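Side-chain contacts in fatty acid synthase 1, isoform A (Drosophila melanogaster, PDB 6FN6), which carries the dehydratase, enoylreductase and ketoreductase steps of an insect fatty acid synthase, which probably builds long-chain saturated fatty acids from acetyl-CoA and malonyl-CoA: residues V233-A237 and G238-R242; L499-C502 and I503-N507; K538-I541 and S542-L545. All coordinates share one frame; numbering follows the deposited sequence.

Contact 1: residues V233-A237 and G238-R242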
loop_
_atom_site.group_PDB
_atom_site.type_symbol
_atom_site.label_atom_id
_atom_site.label_comp_id
_atom_site.label_asym_id
_atom_site.label_seq_id
_atom_site.Cartn_x
_atom_site.Cartn_y
_atom_site.Cartn_z
ATOM N N VAL A 233 -15.686 -7.987 -16.934
ATOM C CA VAL A 233 -16.952 -8.090 -16.216
ATOM C C VAL A 233 -17.724 -9.341 -16.631
ATOM O O VAL A 233 -17.803 -9.673 -17.812
ATOM C CB VAL A 233 -17.811 -6.825 -16.436
ATOM C CG1 VAL A 233 -19.165 -6.959 -15.741
ATOM C CG2 VAL A 233 -17.083 -5.592 -15.938
ATOM N N ILE A 234 -18.273 -10.037 -15.640
ATOM C CA ILE A 234 -19.179 -11.153 -15.879
ATOM C C ILE A 234 -20.559 -10.711 -15.414
ATOM O O ILE A 234 -20.763 -10.458 -14.227
ATOM C CB ILE A 234 -18.735 -12.432 -15.141
ATOM C CG1 ILE A 234 -17.262 -12.747 -15.400
ATOM C CG2 ILE A 234 -19.586 -13.615 -15.568
ATOM C CD1 ILE A 234 -16.604 -13.466 -14.242
ATOM N N LYS A 235 -21.510 -10.627 -16.338
ATOM C CA LYS A 235 -22.840 -10.131 -16.003
ATOM C C LYS A 235 -23.951 -11.100 -16.402
ATOM O O LYS A 235 -24.036 -11.528 -17.554
ATOM C CB LYS A 235 -23.074 -8.775 -16.669
ATOM C CG LYS A 235 -24.288 -8.039 -16.135
ATOM C CD LYS A 235 -24.315 -6.590 -16.587
ATOM C CE LYS A 235 -25.556 -5.876 -16.067
ATOM N NZ LYS A 235 -25.692 -5.967 -14.582
ATOM N N SER A 236 -24.797 -11.444 -15.434
ATOM C CA SER A 236 -25.959 -12.279 -15.698
ATOM C C SER A 236 -27.109 -11.897 -14.773
ATOM O O SER A 236 -27.017 -12.057 -13.557
ATOM C CB SER A 236 -25.614 -13.760 -15.529
ATOM O OG SER A 236 -26.736 -14.577 -15.819
ATOM N N ALA A 237 -28.188 -11.392 -15.365
ATOM C CA ALA A 237 -29.370 -10.988 -14.615
ATOM C C ALA A 237 -29.009 -9.999 -13.503
ATOM O O ALA A 237 -28.512 -8.907 -13.782
ATOM C CB ALA A 237 -30.075 -12.218 -14.045
ATOM N N GLY A 238 -29.255 -10.375 -12.251
ATOM C CA GLY A 238 -29.080 -9.464 -11.132
ATOM C C GLY A 238 -27.682 -9.441 -10.550
ATOM O O GLY A 238 -27.391 -8.640 -9.662
ATOM N N VAL A 239 -26.820 -10.322 -11.044
ATOM C CA VAL A 239 -25.457 -10.430 -10.537
ATOM C C VAL A 239 -24.479 -9.801 -11.527
ATOM O O VAL A 239 -24.526 -10.077 -12.724
ATOM C CB VAL A 239 -25.081 -11.899 -10.250
ATOM C CG1 VAL A 239 -23.700 -11.984 -9.605
ATOM C CG2 VAL A 239 -26.127 -12.560 -9.359
ATOM N N GLU A 240 -23.600 -8.949 -11.018
ATOM C CA GLU A 240 -22.575 -8.319 -11.842
ATOM C C GLU A 240 -21.214 -8.428 -11.152
ATOM O O GLU A 240 -21.028 -7.918 -10.049
ATOM C CB GLU A 240 -22.930 -6.854 -12.103
ATOM C CG GLU A 240 -22.091 -6.192 -13.174
ATOM C CD GLU A 240 -22.398 -4.714 -13.324
ATOM O OE1 GLU A 240 -23.448 -4.380 -13.912
ATOM O OE2 GLU A 240 -21.588 -3.887 -12.859
ATOM N N LEU A 241 -20.271 -9.097 -11.807
ATOM C CA LEU A 241 -18.964 -9.364 -11.212
ATOM C C LEU A 241 -17.841 -8.673 -11.983
ATOM O O LEU A 241 -17.651 -8.919 -13.172
ATOM C CB LEU A 241 -18.710 -10.873 -11.151
ATOM C CG LEU A 241 -19.770 -11.683 -10.397
ATOM C CD1 LEU A 241 -19.504 -13.173 -10.519
ATOM C CD2 LEU A 241 -19.839 -11.270 -8.929
ATOM N N ARG A 242 -17.107 -7.800 -11.298
ATOM C CA ARG A 242 -16.021 -7.047 -11.918
ATOM C C ARG A 242 -14.662 -7.463 -11.356
ATOM O O ARG A 242 -14.548 -7.801 -10.178
ATOM C CB ARG A 242 -16.221 -5.543 -11.703
ATOM C CG ARG A 242 -17.631 -5.047 -11.986
ATOM C CD ARG A 242 -17.714 -3.538 -11.843
ATOM N NE ARG A 242 -19.087 -3.071 -11.674
ATOM C CZ ARG A 242 -19.428 -1.800 -11.481
ATOM N NH1 ARG A 242 -18.493 -0.860 -11.429
ATOM N NH2 ARG A 242 -20.704 -1.468 -11.334
#
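Glu240 holds a lysine from the facing strand with one carboxylate oxygen and an arginine from its own strand with the other, a salt-bridge network on one face of a tight antiparallel hairpin. Lys235 NZ meets Glu240 OE1 at 2.8 Å on the anti lone pair, the one turned away from OE2. The lysine chain runs out straight from CG and bends only at its last torsion (chi4 55°), which brings NZ across the extended glutamate. Arg242 NE approaches Glu240 OE2 at 2.9 Å, nearly in line with the C-O bond, although the oxygen lies 26° out of the guanidinium plane; a weak bond from Arg242 NH2 goes to the same oxygen. Leu115 N also donates to Glu240 OE1, so this buried carboxylate is gripped at both oxygens. A glutamine here would carry no charge and would probably leave Lys235 and Arg242 without their shared counter-ion. Val233 lies beside them, its CG1 4.0 Å from Glu240 CG and its CG2 alongside Arg242 CG. On the other face, Ile234 and Leu241 are paired, CB to CB 4.3 Å, while Val239 packs on Trp170 and Met177 of helix 170-183. Two pairs of backbone bonds close the ladder: Ile234 with Leu241, and Ser236 with Val239. In the second pair Val239 N lies 3.1 Å from Ser236 O, above the carbonyl plane and not on a lone pair. Ser236 OG is hydrogen-bonded to Pro224 O. Ala237 and Gly238 make the corner, Ala237 with positive phi (54°). This is a two-residue beta hairpin closed by a type II' turn, Ser236 to Val239, within the predicted C-terminal hotdog fold of the dehydratase, its Leu241 side chain about 9 Å from that of the predicted proton donor Asp175.

Contact 2: residues L499-C502 and I503-N507; sequences LMTC and IKNEN
The C-terminal turn of helix 496-504 gathers around the carbonyl of Thr501, where Asn505 folds its side chain back onto the helix. Asn505 ND2 gives Thr501 O a bond of 2.8 Å, with the oxygen almost in the amide plane. Asn505 N reaches the same oxygen at 3.3 Å from the opposite face of the carbonyl, so one residue grips it twice. With CG anti to its own carbonyl carbon (chi1 -72°), the Asn505 side chain runs beside that of Thr501, and ND2 lies 3.5 Å from Thr501 CG2. One residue earlier, Lys504 N bonds to Met500 O at 2.9 Å. The helix is the crossover of a beta-alpha-beta unit between strands 483-489 and 512-517 in the pseudo-KR domain, and its buried side carries Leu499, Met500 and Ile503. Met500 bends at its second and third torsions (68° and -97°), which brings CE over the flank of Ile503, 4.1 Å from CB, and 3.9 Å from Lys504 CG. Ile503 CD1 lies 4.3 Å from Leu499 CG, with Leu470 of helix 466-480 against the isoleucine. Glu506 forms a salt bridge with Lys471, while its CG rests 3.4 Å from Cys502 O.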
loop_
_atom_site.group_PDB
_atom_site.type_symbol
_atom_site.label_atom_id
_atom_site.label_comp_id
_atom_site.label_asym_id
_atom_site.label_seq_id
_atom_site.Cartn_x
_atom_site.Cartn_y
_atom_site.Cartn_z
ATOM N N LEU A 499 -7.703 -64.678 -32.491
ATOM C CA LEU A 499 -8.575 -65.809 -32.776
ATOM C C LEU A 499 -8.740 -66.697 -31.546
ATOM O O LEU A 499 -9.823 -67.220 -31.291
ATOM C CB LEU A 499 -8.027 -66.623 -33.946
ATOM C CG LEU A 499 -8.899 -67.790 -34.419
ATOM C CD1 LEU A 499 -10.270 -67.292 -34.862
ATOM C CD2 LEU A 499 -8.220 -68.570 -35.538
ATOM N N MET A 500 -7.664 -66.866 -30.784
ATOM C CA MET A 500 -7.719 -67.673 -29.573
ATOM C C MET A 500 -8.710 -67.070 -28.584
ATOM O O MET A 500 -9.565 -67.770 -28.041
ATOM C CB MET A 500 -6.338 -67.778 -28.927
ATOM C CG MET A 500 -6.260 -68.773 -27.772
ATOM S SD MET A 500 -6.451 -70.491 -28.296
ATOM C CE MET A 500 -8.191 -70.796 -27.992
ATOM N N THR A 501 -8.584 -65.766 -28.353
ATOM C CA THR A 501 -9.464 -65.048 -27.435
ATOM C C THR A 501 -10.911 -65.173 -27.886
ATOM O O THR A 501 -11.813 -65.351 -27.069
ATOM C CB THR A 501 -9.082 -63.554 -27.335
ATOM O OG1 THR A 501 -7.703 -63.434 -26.970
ATOM C CG2 THR A 501 -9.939 -62.835 -26.298
ATOM N N CYS A 502 -11.124 -65.084 -29.194
ATOM C CA CYS A 502 -12.461 -65.176 -29.763
ATOM C C CYS A 502 -13.102 -66.530 -29.450
ATOM O O CYS A 502 -14.304 -66.610 -29.202
ATOM C CB CYS A 502 -12.408 -64.948 -31.273
ATOM S SG CYS A 502 -14.013 -65.036 -32.084
ATOM N N ILE A 503 -12.296 -67.589 -29.461
ATOM C CA ILE A 503 -12.784 -68.937 -29.186
ATOM C C ILE A 503 -13.052 -69.113 -27.694
ATOM O O ILE A 503 -14.097 -69.631 -27.301
ATOM C CB ILE A 503 -11.789 -70.005 -29.688
ATOM C CG1 ILE A 503 -11.655 -69.939 -31.211
ATOM C CG2 ILE A 503 -12.231 -71.403 -29.257
ATOM C CD1 ILE A 503 -10.485 -70.736 -31.758
ATOM N N LYS A 504 -12.091 -68.698 -26.873
ATOM C CA LYS A 504 -12.179 -68.853 -25.423
ATOM C C LYS A 504 -13.492 -68.325 -24.848
ATOM O O LYS A 504 -14.108 -68.973 -24.000
ATOM C CB LYS A 504 -11.008 -68.142 -24.738
ATOM C CG LYS A 504 -9.666 -68.831 -24.919
ATOM C CD LYS A 504 -8.625 -68.341 -23.915
ATOM C CE LYS A 504 -8.165 -66.916 -24.196
ATOM N NZ LYS A 504 -9.058 -65.881 -23.598
ATOM N N ASN A 505 -13.918 -67.154 -25.311
ATOM C CA ASN A 505 -15.084 -66.487 -24.739
ATOM C C ASN A 505 -16.413 -67.033 -25.244
ATOM O O ASN A 505 -17.473 -66.632 -24.762
ATOM C CB ASN A 505 -15.020 -64.987 -25.027
ATOM C CG ASN A 505 -13.956 -64.282 -24.212
ATOM O OD1 ASN A 505 -14.197 -63.874 -23.076
ATOM N ND2 ASN A 505 -12.770 -64.134 -24.789
ATOM N N GLU A 506 -16.371 -67.946 -26.206
ATOM C CA GLU A 506 -17.599 -68.548 -26.707
ATOM C C GLU A 506 -18.185 -69.496 -25.667
ATOM O O GLU A 506 -17.469 -70.017 -24.813
ATOM C CB GLU A 506 -17.340 -69.292 -28.017
ATOM C CG GLU A 506 -17.190 -68.382 -29.221
ATOM C CD GLU A 506 -18.519 -67.834 -29.698
ATOM O OE1 GLU A 506 -18.521 -66.785 -30.378
ATOM O OE2 GLU A 506 -19.561 -68.456 -29.399
ATOM N N ASN A 507 -19.494 -69.705 -25.739
ATOM C CA ASN A 507 -20.183 -70.623 -24.840
ATOM C C ASN A 507 -19.755 -72.057 -25.131
ATOM O O ASN A 507 -20.002 -72.576 -26.219
ATOM C CB ASN A 507 -21.700 -70.472 -24.970
ATOM C CG ASN A 507 -22.206 -69.172 -24.370
ATOM O OD1 ASN A 507 -21.484 -68.487 -23.644
ATOM N ND2 ASN A 507 -23.454 -68.826 -24.669
#

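Contact 3: residues K538-I541 and S542-L545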
loop_
_atom_site.group_PDB
_atom_site.type_symbol
_atom_site.label_atom_id
_atom_site.label_comp_id
_atom_site.label_asym_id
_atom_site.label_seq_id
_atom_site.Cartn_x
_atom_site.Cartn_y
_atom_site.Cartn_z
ATOM N N LYS A 538 -0.561 -82.807 -25.553
ATOM C CA LYS A 538 -0.372 -81.892 -24.431
ATOM C C LYS A 538 -1.695 -81.255 -24.020
ATOM O O LYS A 538 -1.862 -80.822 -22.881
ATOM C CB LYS A 538 0.632 -80.803 -24.802
ATOM C CG LYS A 538 1.953 -81.338 -25.301
ATOM C CD LYS A 538 2.965 -80.229 -25.461
ATOM C CE LYS A 538 4.294 -80.747 -25.976
ATOM N NZ LYS A 538 5.174 -79.625 -26.408
ATOM N N ASP A 539 -2.634 -81.218 -24.961
ATOM C CA ASP A 539 -3.973 -80.703 -24.709
ATOM C C ASP A 539 -3.936 -79.209 -24.374
ATOM O O ASP A 539 -4.678 -78.733 -23.509
ATOM C CB ASP A 539 -4.643 -81.490 -23.580
ATOM C CG ASP A 539 -6.154 -81.367 -23.601
ATOM O OD1 ASP A 539 -6.726 -81.238 -24.705
ATOM O OD2 ASP A 539 -6.769 -81.402 -22.515
ATOM N N LEU A 540 -3.065 -78.480 -25.066
ATOM C CA LEU A 540 -3.009 -77.025 -24.954
ATOM C C LEU A 540 -4.075 -76.410 -25.851
ATOM O O LEU A 540 -4.305 -76.889 -26.960
ATOM C CB LEU A 540 -1.626 -76.503 -25.343
ATOM C CG LEU A 540 -0.425 -77.098 -24.602
ATOM C CD1 LEU A 540 0.865 -76.503 -25.139
ATOM C CD2 LEU A 540 -0.533 -76.877 -23.096
ATOM N N ILE A 541 -4.728 -75.349 -25.384
ATOM C CA ILE A 541 -5.796 -74.739 -26.167
ATOM C C ILE A 541 -5.205 -73.937 -27.320
ATOM O O ILE A 541 -5.857 -73.746 -28.347
ATOM C CB ILE A 541 -6.718 -73.861 -25.294
ATOM C CG1 ILE A 541 -5.971 -72.662 -24.708
ATOM C CG2 ILE A 541 -7.322 -74.688 -24.169
ATOM C CD1 ILE A 541 -6.902 -71.575 -24.209
ATOM N N SER A 542 -3.970 -73.473 -27.151
ATOM C CA SER A 542 -3.292 -72.701 -28.186
ATOM C C SER A 542 -2.053 -73.422 -28.715
ATOM O O SER A 542 -1.110 -73.682 -27.969
ATOM C CB SER A 542 -2.901 -71.325 -27.645
ATOM O OG SER A 542 -2.229 -70.568 -28.635
ATOM N N ASN A 543 -2.067 -73.730 -30.009
ATOM C CA ASN A 543 -0.958 -74.422 -30.663
ATOM C C ASN A 543 -0.571 -73.718 -31.959
ATOM O O ASN A 543 -1.322 -73.736 -32.932
ATOM C CB ASN A 543 -1.329 -75.878 -30.955
ATOM C CG ASN A 543 -1.746 -76.632 -29.713
ATOM O OD1 ASN A 543 -0.913 -77.220 -29.020
ATOM N ND2 ASN A 543 -3.043 -76.618 -29.420
ATOM N N VAL A 544 0.600 -73.091 -31.961
ATOM C CA VAL A 544 1.051 -72.310 -33.106
ATOM C C VAL A 544 2.301 -72.934 -33.718
ATOM O O VAL A 544 3.303 -73.131 -33.031
ATOM C CB VAL A 544 1.317 -70.849 -32.706
ATOM C CG1 VAL A 544 1.679 -70.018 -33.932
ATOM C CG2 VAL A 544 0.111 -70.262 -31.983
ATOM N N LEU A 545 2.238 -73.247 -35.009
ATOM C CA LEU A 545 3.385 -73.808 -35.716
ATOM C C LEU A 545 4.071 -72.744 -36.565
ATOM O O LEU A 545 3.491 -72.231 -37.521
ATOM C CB LEU A 545 2.953 -74.986 -36.595
ATOM C CG LEU A 545 4.067 -75.784 -37.283
ATOM C CD1 LEU A 545 5.045 -76.362 -36.275
ATOM C CD2 LEU A 545 3.478 -76.897 -38.131
HETATM O O HOH W 1 -1.536 -79.475 -27.518
#
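The chain leaves helix 530-536 through Asp539, whose phi is positive (65°), then runs through Leu540 and Ile541 into strand 542-546. No backbone hydrogen bond joins the two segments; the side chain of Asn543 spans the bend instead. Asn543 ND2 donates to Leu540 O at 2.8 Å, coming from well above the carbonyl plane (47° out of it). The other end of the amide works through a water that donates to Asn543 OD1 at 2.8 Å and accepts from Leu540 N at 3.1 Å. Both backbone polar groups of Leu540 are thereby tied to one asparagine, directly at the carbonyl and through water at the amide. Asn543 CG stands anti to its carbonyl carbon (chi1 -57°), which turns the amide back toward the loop and sets OD1 3.8 Å from Leu540 CB. The ND2 group also donates to Leu514 O, so two acceptors fix the amide's rotation. Asp539 OD1 forms salt bridges with Arg452 and Arg513. Asn543 and Leu545 pair by backbone bonds with Phe516 of strand 512-517, Val544 bonds to Gly551 of strand 549-557 on the other edge, and Ile541 leans on Met500 and Lys504 of helix 496-504.

In the fold
The three contacts follow one another along the chain. Contact 1 is a hairpin in the dehydratase part, whereas contacts 2 and 3 both belong to the pseudo-KR domain. The centres of contacts 1 and 2 are about 60 Å apart, those of 1 and 3 about 71 Å, with contacts 1 and 3 on opposite sides of the chain's centre. Contacts 2 and 3 have centres about 14 Å apart and touch: Met500 SD lies 3.3 Å from Ile541 O, and Lys504 CD packs 3.7 Å from Ile541 CD1. Strand 512-517, which follows the helix of contact 2, runs parallel beside strand 542-546 of contact 3, and helix 496-504 packs where that strand begins, far from contact 1.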